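Local atomic coordinates of E3 ubiquitin-protein ligase HERC2 (Homo sapiens, PDB entry 4L1M), a protein that probably transfers ubiquitin to target proteins as a HECT-type E3 ligase and contains RCC1-like beta-propeller domains. Residues Gln57-Glu62 with Ile100-Gly106; Gly234-Lys238 with Ser268-Ile272; Asn288-Gly294 with Thr350-Pro354; Ala318-Leu324 with Cys370-Phe376; Gln342-Thr346 with Ala356-Leu360. All coordinates share one frame; numbering follows the deposited sequence.

Interaction 1: residues Gln57-Glu62 with Ile100-Gly106; sequences QIACAE and IAAHSDG
One backbone hydrogen bond spans this contact: E62 N donates to G106 O at 3.0 Å, with 157° at the hydrogen. G106 ends a type I turn that starts at H103 and is closed by G106 N to H103 O. The imidazole of H103 braces the turn as well, since its ND1 accepts a bond from D105 N.

CA-H...O contacts fill in around that bond. A61 CA approaches H103 O at 3.3 Å with a fairly straight hydrogen (160°), E62 CA sits at the same distance from S104 O, and the CA of S104 turns its hydrogen toward C60 O.

Van der Waals packing takes over toward the other end. The methyl of A59 rests between two neighbours, with its CB 4.0 Å from I100 CG1 and 4.1 Å from A102 CB. A61 CB packs on that same A102 methyl. In I100, CG1 stands between the backbone N and the carbonyl carbon (chi1 49°), which sends CD1 up to A59 N at 3.9 Å. The extended side chain of Q57 slides past I100 in the opposite sense, its amide NE2 lying 3.5 Å from I100 CG1.

Beyond the two segments, the carboxylate of D105 is hydrogen-bonded to S320 and S214, and A61 O to the hydroxyl of Y79. Strands 55-60 and 97-101 each lie at the edge of a separate four-stranded antiparallel sheet near the middle of the chain, so small alanines and a turn join two successive blades here, as expected at the hub of an RCC1-type seven-bladed propeller.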
# COMPACT_ATOMS: atom_id res chain seq x y z
N GLN A 57 6.59 -10.51 2.66
CA GLN A 57 5.94 -9.22 2.58
C GLN A 57 6.63 -8.19 3.46
O GLN A 57 7.18 -8.54 4.50
CB GLN A 57 4.51 -9.39 3.07
CG GLN A 57 3.44 -8.69 2.29
CD GLN A 57 2.09 -9.27 2.70
OE1 GLN A 57 1.81 -10.48 2.49
NE2 GLN A 57 1.27 -8.45 3.32
N ILE A 58 6.57 -6.93 3.05
CA ILE A 58 7.02 -5.83 3.86
C ILE A 58 5.99 -4.70 3.80
O ILE A 58 5.64 -4.26 2.72
CB ILE A 58 8.37 -5.27 3.36
CG1 ILE A 58 9.47 -6.29 3.58
CG2 ILE A 58 8.70 -3.94 4.05
CD1 ILE A 58 10.85 -5.84 3.17
N ALA A 59 5.55 -4.23 4.96
CA ALA A 59 4.60 -3.13 5.06
C ALA A 59 5.29 -1.93 5.72
O ALA A 59 5.68 -1.99 6.87
CB ALA A 59 3.40 -3.56 5.87
N CYS A 60 5.42 -0.86 4.96
CA CYS A 60 6.17 0.28 5.38
C CYS A 60 5.27 1.30 6.05
O CYS A 60 4.32 1.78 5.44
CB CYS A 60 6.85 0.90 4.16
SG CYS A 60 8.21 -0.11 3.49
N ALA A 61 5.57 1.62 7.31
CA ALA A 61 4.91 2.72 7.99
C ALA A 61 5.82 3.95 7.94
O ALA A 61 6.79 3.98 7.17
CB ALA A 61 4.57 2.34 9.41
N GLU A 62 5.51 4.97 8.73
CA GLU A 62 6.28 6.22 8.64
C GLU A 62 7.66 6.17 9.29
O GLU A 62 8.61 6.69 8.70
CB GLU A 62 5.49 7.39 9.22
CG GLU A 62 6.05 8.73 8.77
CD GLU A 62 5.54 9.89 9.61
OE1 GLU A 62 6.09 10.12 10.71
OE2 GLU A 62 4.59 10.56 9.16
N ILE A 100 0.07 -8.50 6.15
CA ILE A 100 0.28 -7.35 6.99
C ILE A 100 -0.02 -6.09 6.20
O ILE A 100 -0.02 -6.09 5.00
CB ILE A 100 1.74 -7.29 7.49
CG1 ILE A 100 2.73 -7.47 6.33
CG2 ILE A 100 1.95 -8.31 8.58
CD1 ILE A 100 4.20 -7.39 6.73
N ALA A 101 -0.28 -5.01 6.91
CA ALA A 101 -0.52 -3.75 6.26
C ALA A 101 -0.14 -2.60 7.16
O ALA A 101 -0.13 -2.71 8.39
CB ALA A 101 -1.98 -3.64 5.87
N ALA A 102 0.16 -1.49 6.51
CA ALA A 102 0.49 -0.26 7.14
C ALA A 102 0.59 0.73 6.00
O ALA A 102 0.63 0.32 4.88
CB ALA A 102 1.82 -0.35 7.87
N HIS A 103 0.65 2.02 6.30
CA HIS A 103 0.68 3.04 5.28
C HIS A 103 1.91 3.87 5.47
O HIS A 103 2.29 4.14 6.61
CB HIS A 103 -0.55 3.93 5.43
CG HIS A 103 -0.70 4.91 4.34
ND1 HIS A 103 -0.13 6.16 4.39
CD2 HIS A 103 -1.34 4.84 3.15
CE1 HIS A 103 -0.39 6.81 3.28
NE2 HIS A 103 -1.14 6.03 2.52
N SER A 104 2.52 4.34 4.39
CA SER A 104 3.84 4.97 4.50
C SER A 104 3.86 6.33 5.27
O SER A 104 4.93 6.80 5.68
CB SER A 104 4.48 5.06 3.12
OG SER A 104 3.93 6.12 2.42
N ASP A 105 2.70 6.94 5.45
CA ASP A 105 2.55 8.16 6.26
C ASP A 105 1.80 7.85 7.57
O ASP A 105 1.27 8.76 8.21
CB ASP A 105 1.80 9.27 5.48
CG ASP A 105 2.47 9.60 4.10
OD1 ASP A 105 3.72 9.72 4.04
OD2 ASP A 105 1.74 9.74 3.06
N GLY A 106 1.75 6.57 7.96
CA GLY A 106 0.94 6.11 9.10
C GLY A 106 1.70 5.56 10.31
O GLY A 106 2.91 5.34 10.25

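Interaction 2: residues Gly234-Lys238 with Ser268-Ile272; sequences GDYGK and SQFSI. With SO4 (sulfate ion), chain F.
The Y236 ring meets the amide of Q269 at its edge: Q269 OE1 lies near the ring plane, 3.5 Å from Y236 CD2, and the two planes stand 78° apart. Outside the pair, Y236 also makes an edge-to-face stack with H298. The ring of F270 has S268 O in plane at its edge and packs on R290 and L291.

This is a join between successive blades of the RCC1-like propeller, the loop after strand 228-232 of one blade touching the start of strand 270-275 in the next. Q269 folds back at chi2 (-66°), which swings its amide over to the lysine. K238 NZ donates to Q269 OE1 at 2.9 Å, coming from above the carbonyl plane, 37° out of it, and it also bonds D235 O at 3.2 Å. K238 NZ is salt-bridged to D233 besides, and Q269 NE2 is bonded to D216 O.

Next to Q269 along the chain, S268 OG lies 3.1 Å from O4 of a sulfate, probably from the crystallisation liquor. At the other end of the contact, S271 OG donates to K238 O at 3.0 Å.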
# COMPACT_ATOMS: atom_id res chain seq x y z
N GLY A 234 -11.09 15.46 -2.93
CA GLY A 234 -10.94 15.62 -4.37
C GLY A 234 -9.78 16.48 -4.83
O GLY A 234 -9.53 16.58 -6.03
N ASP A 235 -9.09 17.12 -3.91
CA ASP A 235 -7.94 17.97 -4.23
C ASP A 235 -6.98 17.29 -5.22
O ASP A 235 -6.73 16.09 -5.15
CB ASP A 235 -7.16 18.35 -2.95
CG ASP A 235 -7.85 19.46 -2.13
OD1 ASP A 235 -8.88 20.02 -2.59
OD2 ASP A 235 -7.31 19.80 -1.04
N TYR A 236 -6.48 18.10 -6.16
CA TYR A 236 -5.51 17.68 -7.19
C TYR A 236 -6.08 16.70 -8.20
O TYR A 236 -5.34 16.14 -9.00
CB TYR A 236 -4.22 17.14 -6.56
CG TYR A 236 -3.59 18.12 -5.60
CD1 TYR A 236 -2.94 19.25 -6.07
CD2 TYR A 236 -3.67 17.93 -4.21
CE1 TYR A 236 -2.40 20.19 -5.18
CE2 TYR A 236 -3.11 18.85 -3.31
CZ TYR A 236 -2.49 19.97 -3.80
OH TYR A 236 -1.92 20.86 -2.95
N GLY A 237 -7.40 16.49 -8.17
CA GLY A 237 -8.07 15.56 -9.08
C GLY A 237 -7.74 14.10 -8.88
O GLY A 237 -7.96 13.29 -9.77
N LYS A 238 -7.21 13.76 -7.71
CA LYS A 238 -6.88 12.38 -7.39
C LYS A 238 -8.04 11.40 -7.42
O LYS A 238 -7.80 10.22 -7.42
CB LYS A 238 -6.17 12.29 -6.03
CG LYS A 238 -6.96 12.79 -4.82
CD LYS A 238 -6.05 12.80 -3.59
CE LYS A 238 -6.76 13.24 -2.33
NZ LYS A 238 -6.99 14.71 -2.31
N SER A 268 0.96 9.91 -1.76
CA SER A 268 0.48 11.16 -1.15
C SER A 268 -0.19 12.04 -2.19
O SER A 268 0.47 12.58 -3.07
CB SER A 268 1.62 11.93 -0.47
OG SER A 268 1.13 13.10 0.15
N GLN A 269 -1.51 12.12 -2.11
CA GLN A 269 -2.33 12.96 -2.99
C GLN A 269 -2.31 12.53 -4.45
O GLN A 269 -2.61 13.35 -5.33
CB GLN A 269 -1.94 14.44 -2.84
CG GLN A 269 -2.07 14.99 -1.40
CD GLN A 269 -3.52 15.03 -0.93
OE1 GLN A 269 -4.32 15.70 -1.54
NE2 GLN A 269 -3.85 14.29 0.10
N PHE A 270 -2.00 11.26 -4.71
CA PHE A 270 -2.09 10.71 -6.07
C PHE A 270 -2.47 9.24 -6.06
O PHE A 270 -2.37 8.58 -5.04
CB PHE A 270 -0.81 10.95 -6.89
CG PHE A 270 0.34 10.04 -6.54
CD1 PHE A 270 1.16 10.32 -5.48
CD2 PHE A 270 0.64 8.94 -7.32
CE1 PHE A 270 2.26 9.51 -5.19
CE2 PHE A 270 1.73 8.13 -7.03
CZ PHE A 270 2.53 8.41 -5.95
N SER A 271 -2.89 8.77 -7.21
CA SER A 271 -3.52 7.50 -7.34
C SER A 271 -2.92 6.73 -8.50
O SER A 271 -2.43 7.31 -9.46
CB SER A 271 -5.00 7.72 -7.59
OG SER A 271 -5.58 8.47 -6.53
N ILE A 272 -2.99 5.40 -8.41
CA ILE A 272 -2.41 4.49 -9.36
C ILE A 272 -3.41 3.36 -9.66
O ILE A 272 -4.06 2.85 -8.75
CB ILE A 272 -1.18 3.82 -8.73
CG1 ILE A 272 -0.06 4.83 -8.50
CG2 ILE A 272 -0.69 2.65 -9.59
CD1 ILE A 272 0.68 5.17 -9.78
S SO4 F . 2.98 16.32 -0.29
O1 SO4 F . 3.68 15.05 -0.12
O2 SO4 F . 3.10 17.07 0.99
O3 SO4 F . 3.53 17.15 -1.38
O4 SO4 F . 1.58 16.01 -0.65

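Interaction 3: residues Asn288-Gly294 with Thr350-Pro354; sequences NQRLGHG and TKPEP. With SO4 (sulfate ion), chain F.
Q289 and T350 cross at about a right angle, the methylene CG of Q289 lying against the threonine with T350 OG1 3.5 Å away. In Q289, CG stands anti to the carbonyl carbon (chi1 -57°) and the chain then bends, so that CD lies against CA and CB of P352, Q289 CD being 3.9 Å from P352 CB and the two side chains crossing obliquely. This is van der Waals packing, and no hydrogen bond crosses between the segments.

Further along, the backbone does the touching. G292, at the end of a type I turn from Q289, points a CA hydrogen at P352 O, G292 CA lying 3.4 Å from it. P354 CD lies 3.3 Å from G292 O, and E353 turns its CG toward G294 CA, 4.0 Å off.

R290 leaves in the other direction: its NH2 donates to sulfate O3 at 2.9 Å and to N288 OD1, also at 2.9 Å, so the asparagine steadies the guanidinium beside the anion.

The loop 288-294 follows strand 280-284, to which L291 and H293 bond through S282, while R290 O takes a bond from W335. Strand 350-352 runs beside the next blade, K351 pairing with G336 through the backbone, and the chain turns a corner at E353 into strand 354-356 of that blade's sheet.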
# COMPACT_ATOMS: atom_id res chain seq x y z
N ASN A 288 6.99 17.23 -7.57
CA ASN A 288 8.12 16.36 -7.34
C ASN A 288 8.11 15.15 -8.27
O ASN A 288 8.72 14.14 -7.95
CB ASN A 288 8.13 15.92 -5.86
CG ASN A 288 7.85 17.07 -4.92
OD1 ASN A 288 6.83 17.11 -4.25
ND2 ASN A 288 8.74 18.02 -4.88
N GLN A 289 7.42 15.27 -9.40
CA GLN A 289 7.38 14.24 -10.45
C GLN A 289 6.78 12.91 -10.00
O GLN A 289 7.03 11.88 -10.62
CB GLN A 289 8.79 13.94 -10.99
CG GLN A 289 9.53 15.14 -11.56
CD GLN A 289 8.91 15.62 -12.85
OE1 GLN A 289 7.90 15.08 -13.31
NE2 GLN A 289 9.49 16.63 -13.43
N ARG A 290 5.95 12.94 -8.96
CA ARG A 290 5.43 11.72 -8.39
C ARG A 290 4.55 10.90 -9.34
O ARG A 290 4.40 9.71 -9.16
CB ARG A 290 4.68 12.00 -7.09
CG ARG A 290 3.34 12.71 -7.24
CD ARG A 290 2.83 13.20 -5.91
NE ARG A 290 3.59 14.33 -5.42
CZ ARG A 290 3.48 14.82 -4.20
NH1 ARG A 290 2.64 14.28 -3.32
NH2 ARG A 290 4.22 15.86 -3.84
N LEU A 291 3.97 11.53 -10.34
CA LEU A 291 3.11 10.80 -11.30
C LEU A 291 3.88 10.05 -12.42
O LEU A 291 3.32 9.15 -13.03
CB LEU A 291 2.15 11.77 -11.98
CG LEU A 291 1.29 12.57 -11.05
CD1 LEU A 291 0.47 13.55 -11.85
CD2 LEU A 291 0.41 11.64 -10.21
N GLY A 292 5.12 10.45 -12.70
CA GLY A 292 5.96 9.78 -13.70
C GLY A 292 5.74 10.13 -15.17
O GLY A 292 6.30 9.49 -16.03
N HIS A 293 4.93 11.13 -15.46
CA HIS A 293 4.64 11.50 -16.85
C HIS A 293 5.62 12.48 -17.42
O HIS A 293 5.53 12.79 -18.60
CB HIS A 293 3.24 12.09 -16.96
CG HIS A 293 2.16 11.16 -16.53
ND1 HIS A 293 1.95 9.94 -17.13
CD2 HIS A 293 1.21 11.27 -15.57
CE1 HIS A 293 0.92 9.34 -16.57
NE2 HIS A 293 0.46 10.12 -15.61
N GLY A 294 6.54 13.00 -16.61
CA GLY A 294 7.63 13.85 -17.11
C GLY A 294 7.51 15.35 -16.85
O GLY A 294 8.42 16.11 -17.16
N THR A 350 14.90 14.90 -8.55
CA THR A 350 13.78 14.06 -9.02
C THR A 350 14.21 13.12 -10.14
O THR A 350 15.28 13.28 -10.74
CB THR A 350 12.56 14.89 -9.52
OG1 THR A 350 12.87 15.54 -10.74
CG2 THR A 350 12.14 15.92 -8.49
N LYS A 351 13.40 12.09 -10.35
CA LYS A 351 13.54 11.16 -11.48
C LYS A 351 12.22 11.25 -12.24
O LYS A 351 11.25 10.56 -11.90
CB LYS A 351 13.78 9.72 -10.97
CG LYS A 351 13.97 8.69 -12.09
CD LYS A 351 14.24 7.30 -11.52
CE LYS A 351 14.52 6.29 -12.64
NZ LYS A 351 14.83 4.93 -12.12
N PRO A 352 12.16 12.15 -13.24
CA PRO A 352 10.90 12.49 -13.91
C PRO A 352 10.15 11.33 -14.52
O PRO A 352 8.93 11.25 -14.37
CB PRO A 352 11.36 13.46 -15.02
CG PRO A 352 12.58 14.10 -14.47
CD PRO A 352 13.27 13.02 -13.68
N GLU A 353 10.85 10.46 -15.22
CA GLU A 353 10.21 9.37 -15.92
C GLU A 353 10.70 8.02 -15.41
O GLU A 353 11.82 7.92 -14.93
CB GLU A 353 10.46 9.48 -17.41
CG GLU A 353 10.05 10.82 -17.96
CD GLU A 353 9.35 10.67 -19.29
OE1 GLU A 353 9.71 11.38 -20.22
OE2 GLU A 353 8.43 9.82 -19.39
N PRO A 354 9.86 6.98 -15.55
CA PRO A 354 10.25 5.64 -15.15
C PRO A 354 11.43 5.11 -15.95
O PRO A 354 11.56 5.38 -17.14
CB PRO A 354 9.00 4.80 -15.44
CG PRO A 354 7.88 5.78 -15.55
CD PRO A 354 8.48 7.03 -16.07
S SO4 F . 2.98 16.32 -0.29
O1 SO4 F . 3.68 15.05 -0.12
O2 SO4 F . 3.10 17.07 0.99
O3 SO4 F . 3.53 17.15 -1.38
O4 SO4 F . 1.58 16.01 -0.65

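Interaction 4: residues Ala318-Leu324 with Cys370-Phe376; sequences AGSTHCL and CGPAQSF
Strands 322-324 and 374-376 run almost parallel, 4° between their directions, but their axes stay 8.6 Å apart, so they pack through side chains rather than pair as one sheet. Ahead of each strand is a tight hairpin of the same design, closed by G319 N to H322 O in one and by G371 N to Q374 O in the other.

H322 fills the gap between the strands. With chi1 at 81° its ring swings across to S375, where NE2 and S375 OG share a hydrogen bond of 2.8 Å. Carbonyls line the same rim of the ring: G371 O lies 3.4 Å from H322 CE1, and Q374 O sits in the ring plane. The thiol of C370 comes in obliquely, with SG 4.3 Å from the centroid of the H322 ring and 40° off its normal.

That sulfur also packs on L324, SG to L324 CG being 3.7 Å. Behind it, C370 CB rests 3.4 Å from G319 N, and the glycine's CA turns a hydrogen toward G371 O. On the loop side, S320 OG lies 3.6 Å from P372 CB, while its own hydrogen bond goes to D105 in another blade. S375 OG has a weak second partner in Q342 O.

Chemically, then, the bond from a buried imidazole to S375 is consistent with a set ring rotation. The carbonyl oxygens at its edge would tend to favour a protonated ring nitrogen, though the charge is not seen, and the C370 sulfur that lies obliquely against the ring is itself backed by L324.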
# COMPACT_ATOMS: atom_id res chain seq x y z
N ALA A 318 3.73 2.27 -4.15
CA ALA A 318 3.72 3.72 -4.07
C ALA A 318 4.13 4.12 -2.68
O ALA A 318 3.46 3.79 -1.75
CB ALA A 318 2.33 4.24 -4.37
N GLY A 319 5.26 4.82 -2.57
CA GLY A 319 5.67 5.45 -1.32
C GLY A 319 4.93 6.77 -1.23
O GLY A 319 3.93 6.95 -1.91
N SER A 320 5.39 7.69 -0.41
CA SER A 320 4.73 9.00 -0.29
C SER A 320 4.80 9.77 -1.61
O SER A 320 3.76 10.14 -2.17
CB SER A 320 5.36 9.81 0.81
OG SER A 320 5.18 9.14 2.03
N THR A 321 6.01 9.99 -2.11
CA THR A 321 6.22 10.75 -3.33
C THR A 321 7.12 10.04 -4.36
O THR A 321 7.67 10.69 -5.24
CB THR A 321 6.80 12.13 -3.00
OG1 THR A 321 8.05 11.98 -2.34
CG2 THR A 321 5.85 12.90 -2.09
N HIS A 322 7.27 8.71 -4.25
CA HIS A 322 8.02 7.92 -5.23
C HIS A 322 7.39 6.55 -5.38
O HIS A 322 6.61 6.14 -4.53
CB HIS A 322 9.49 7.80 -4.86
CG HIS A 322 9.79 6.75 -3.83
ND1 HIS A 322 9.54 6.93 -2.49
CD2 HIS A 322 10.37 5.53 -3.95
CE1 HIS A 322 9.93 5.86 -1.82
NE2 HIS A 322 10.44 5.00 -2.68
N CYS A 323 7.70 5.85 -6.47
CA CYS A 323 7.10 4.56 -6.75
C CYS A 323 8.10 3.60 -7.32
O CYS A 323 9.09 4.01 -7.89
CB CYS A 323 6.01 4.68 -7.81
SG CYS A 323 4.61 5.66 -7.33
N LEU A 324 7.80 2.31 -7.14
CA LEU A 324 8.48 1.23 -7.82
C LEU A 324 7.46 0.44 -8.62
O LEU A 324 6.29 0.34 -8.23
CB LEU A 324 9.13 0.26 -6.84
CG LEU A 324 10.23 0.71 -5.87
CD1 LEU A 324 11.04 -0.49 -5.40
CD2 LEU A 324 11.15 1.75 -6.48
N CYS A 370 7.57 0.33 -0.68
CA CYS A 370 8.10 1.70 -0.44
C CYS A 370 7.65 2.31 0.88
O CYS A 370 6.49 2.25 1.22
CB CYS A 370 7.64 2.63 -1.56
SG CYS A 370 8.19 2.13 -3.19
N GLY A 371 8.58 2.91 1.59
CA GLY A 371 8.27 3.78 2.72
C GLY A 371 8.23 5.22 2.25
O GLY A 371 8.19 5.49 1.03
N PRO A 372 8.22 6.16 3.18
CA PRO A 372 8.22 7.56 2.78
C PRO A 372 9.54 8.03 2.14
O PRO A 372 9.53 8.93 1.32
CB PRO A 372 7.96 8.29 4.10
CG PRO A 372 8.51 7.38 5.14
CD PRO A 372 8.22 6.00 4.64
N ALA A 373 10.66 7.45 2.52
CA ALA A 373 11.96 7.82 1.92
C ALA A 373 12.81 6.57 1.65
O ALA A 373 14.05 6.63 1.65
CB ALA A 373 12.68 8.79 2.83
N GLN A 374 12.14 5.43 1.46
CA GLN A 374 12.78 4.12 1.43
C GLN A 374 12.17 3.24 0.37
O GLN A 374 11.00 3.39 0.02
CB GLN A 374 12.62 3.40 2.76
CG GLN A 374 13.26 4.10 3.94
CD GLN A 374 12.38 5.15 4.58
OE1 GLN A 374 11.19 5.27 4.27
NE2 GLN A 374 12.99 5.95 5.46
N SER A 375 12.97 2.30 -0.13
CA SER A 375 12.50 1.33 -1.11
C SER A 375 13.16 0.01 -0.84
O SER A 375 14.33 -0.05 -0.47
CB SER A 375 12.84 1.80 -2.54
OG SER A 375 12.61 3.19 -2.71
N PHE A 376 12.39 -1.05 -0.99
CA PHE A 376 12.89 -2.41 -0.80
C PHE A 376 12.47 -3.31 -1.95
O PHE A 376 11.42 -3.11 -2.56
CB PHE A 376 12.34 -3.01 0.48
CG PHE A 376 12.68 -2.24 1.71
CD1 PHE A 376 13.83 -2.53 2.43
CD2 PHE A 376 11.84 -1.24 2.17
CE1 PHE A 376 14.14 -1.83 3.59
CE2 PHE A 376 12.15 -0.53 3.33
CZ PHE A 376 13.30 -0.83 4.04

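Interaction 5: residues Gln342-Thr346 with Ala356-Leu360; sequences QHFDT and ALPGL
D345 OD2 takes a salt bridge from K351 NZ, and the carboxylate it belongs to is pressed against a hydrocarbon, the side chain of L357. The contact itself has no hydrogen bond. L357 CD2 lies 3.5 Å from D345 CG and also meets both carboxylate oxygens, the two side chains crossing at about a right angle. A chi1 of 66° for D345 keeps the group on this side, and its CB meets P358 CD at 3.9 Å.

The same L357 methyl serves F344. It lies over one face of that ring, offset toward the rim, with CD2 4.2 Å from the centroid and 17° off the normal, a CH-pi contact. A chi1 of 62° tucks the ring of F344 over its own backbone and toward 356-360: CZ reaches L357 CB at 3.9 Å, and P358 O lies in plane at the ring edge, 3.6 Å from CZ. F344 CE1 also touches P358 CD.

One methyl of L357 thus touches both the D345 carboxylate and the F344 face, the two meeting it roughly at right angles, and both come from the type I turn H343 to T346. Outside the pair, the F344 ring stacks edge-to-face with W30 and its side chain touches P44. L357 is bonded through its backbone to V332.

The two loops lie toward the rim of the propeller. The contact ties the 342-346 loop to the connection leaving strand 354-356, and through W30 it meets the blade that closes the circle, where strand 27-31 from the N-terminus pairs with the C-terminal strand 374-379.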
# COMPACT_ATOMS: atom_id res chain seq x y z
N GLN A 342 15.82 8.18 -2.76
CA GLN A 342 14.92 7.05 -3.02
C GLN A 342 15.29 6.31 -4.30
O GLN A 342 14.80 5.20 -4.54
CB GLN A 342 13.46 7.51 -3.19
CG GLN A 342 12.81 8.14 -1.97
CD GLN A 342 13.09 9.61 -1.88
OE1 GLN A 342 14.22 10.03 -2.04
NE2 GLN A 342 12.05 10.41 -1.65
N HIS A 343 16.09 6.97 -5.13
CA HIS A 343 16.55 6.41 -6.40
C HIS A 343 18.06 6.45 -6.44
O HIS A 343 18.64 7.52 -6.61
CB HIS A 343 15.98 7.22 -7.55
CG HIS A 343 14.51 7.41 -7.44
ND1 HIS A 343 13.60 6.50 -7.94
CD2 HIS A 343 13.79 8.39 -6.85
CE1 HIS A 343 12.38 6.92 -7.68
NE2 HIS A 343 12.46 8.06 -7.03
N PHE A 344 18.69 5.29 -6.34
CA PHE A 344 20.14 5.24 -6.29
C PHE A 344 20.79 5.39 -7.65
O PHE A 344 21.99 5.39 -7.73
CB PHE A 344 20.60 3.94 -5.63
CG PHE A 344 20.21 2.68 -6.37
CD1 PHE A 344 20.88 2.29 -7.51
CD2 PHE A 344 19.19 1.89 -5.91
CE1 PHE A 344 20.51 1.13 -8.18
CE2 PHE A 344 18.82 0.73 -6.57
CZ PHE A 344 19.48 0.35 -7.71
N ASP A 345 20.01 5.53 -8.71
CA ASP A 345 20.57 5.64 -10.06
C ASP A 345 20.62 7.07 -10.58
O ASP A 345 21.00 7.28 -11.73
CB ASP A 345 19.78 4.77 -11.05
CG ASP A 345 18.35 5.25 -11.26
OD1 ASP A 345 17.81 5.92 -10.35
OD2 ASP A 345 17.77 4.95 -12.33
N THR A 346 20.18 8.04 -9.78
CA THR A 346 20.17 9.44 -10.22
C THR A 346 20.68 10.38 -9.14
O THR A 346 20.38 10.20 -7.97
CB THR A 346 18.78 9.88 -10.75
OG1 THR A 346 18.76 11.31 -10.93
CG2 THR A 346 17.66 9.48 -9.81
N ALA A 356 14.43 1.55 -15.65
CA ALA A 356 14.90 0.38 -14.92
C ALA A 356 16.03 0.79 -14.02
O ALA A 356 16.88 1.57 -14.41
CB ALA A 356 15.37 -0.69 -15.89
N LEU A 357 16.01 0.28 -12.79
CA LEU A 357 17.14 0.42 -11.91
C LEU A 357 18.14 -0.64 -12.29
O LEU A 357 17.75 -1.78 -12.54
CB LEU A 357 16.70 0.23 -10.47
CG LEU A 357 15.84 1.35 -9.89
CD1 LEU A 357 15.12 0.90 -8.64
CD2 LEU A 357 16.70 2.58 -9.61
N PRO A 358 19.43 -0.28 -12.35
CA PRO A 358 20.46 -1.22 -12.76
C PRO A 358 20.86 -2.11 -11.60
O PRO A 358 20.59 -1.77 -10.44
CB PRO A 358 21.62 -0.31 -13.14
CG PRO A 358 21.47 0.87 -12.25
CD PRO A 358 19.99 1.05 -12.05
N GLY A 359 21.48 -3.25 -11.93
CA GLY A 359 21.87 -4.24 -10.94
C GLY A 359 20.82 -5.29 -10.62
O GLY A 359 21.17 -6.40 -10.22
N LEU A 360 19.54 -4.96 -10.81
CA LEU A 360 18.42 -5.77 -10.29
C LEU A 360 17.78 -6.78 -11.25
O LEU A 360 17.07 -7.71 -10.81
CB LEU A 360 17.33 -4.83 -9.80
CG LEU A 360 17.72 -3.81 -8.74
CD1 LEU A 360 16.49 -3.06 -8.24
CD2 LEU A 360 18.45 -4.47 -7.57

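In the fold
The contacts are linked one to another across one part of the propeller. Interactions 1 and 4 lie nearest its middle, their centres 10 Å apart, and join through D105 and S320. S320 also links interaction 4 to interaction 2, S268 N being 2.8 Å from S320 O. Interactions 2 and 3 share the sulfate, S268 from interaction 2 and R290 from interaction 3, with K285 NZ a third partner; R290 NH1 is also 2.8 Å from S268 O. The K351-D345 bridge joins interactions 3 and 5, whose centres are 14 Å apart. Interaction 5 touches interaction 4 through Q342 against H322, with 13 Å between centres. Interactions 1 and 5 do not meet; their nearest atoms are about 10 Å apart.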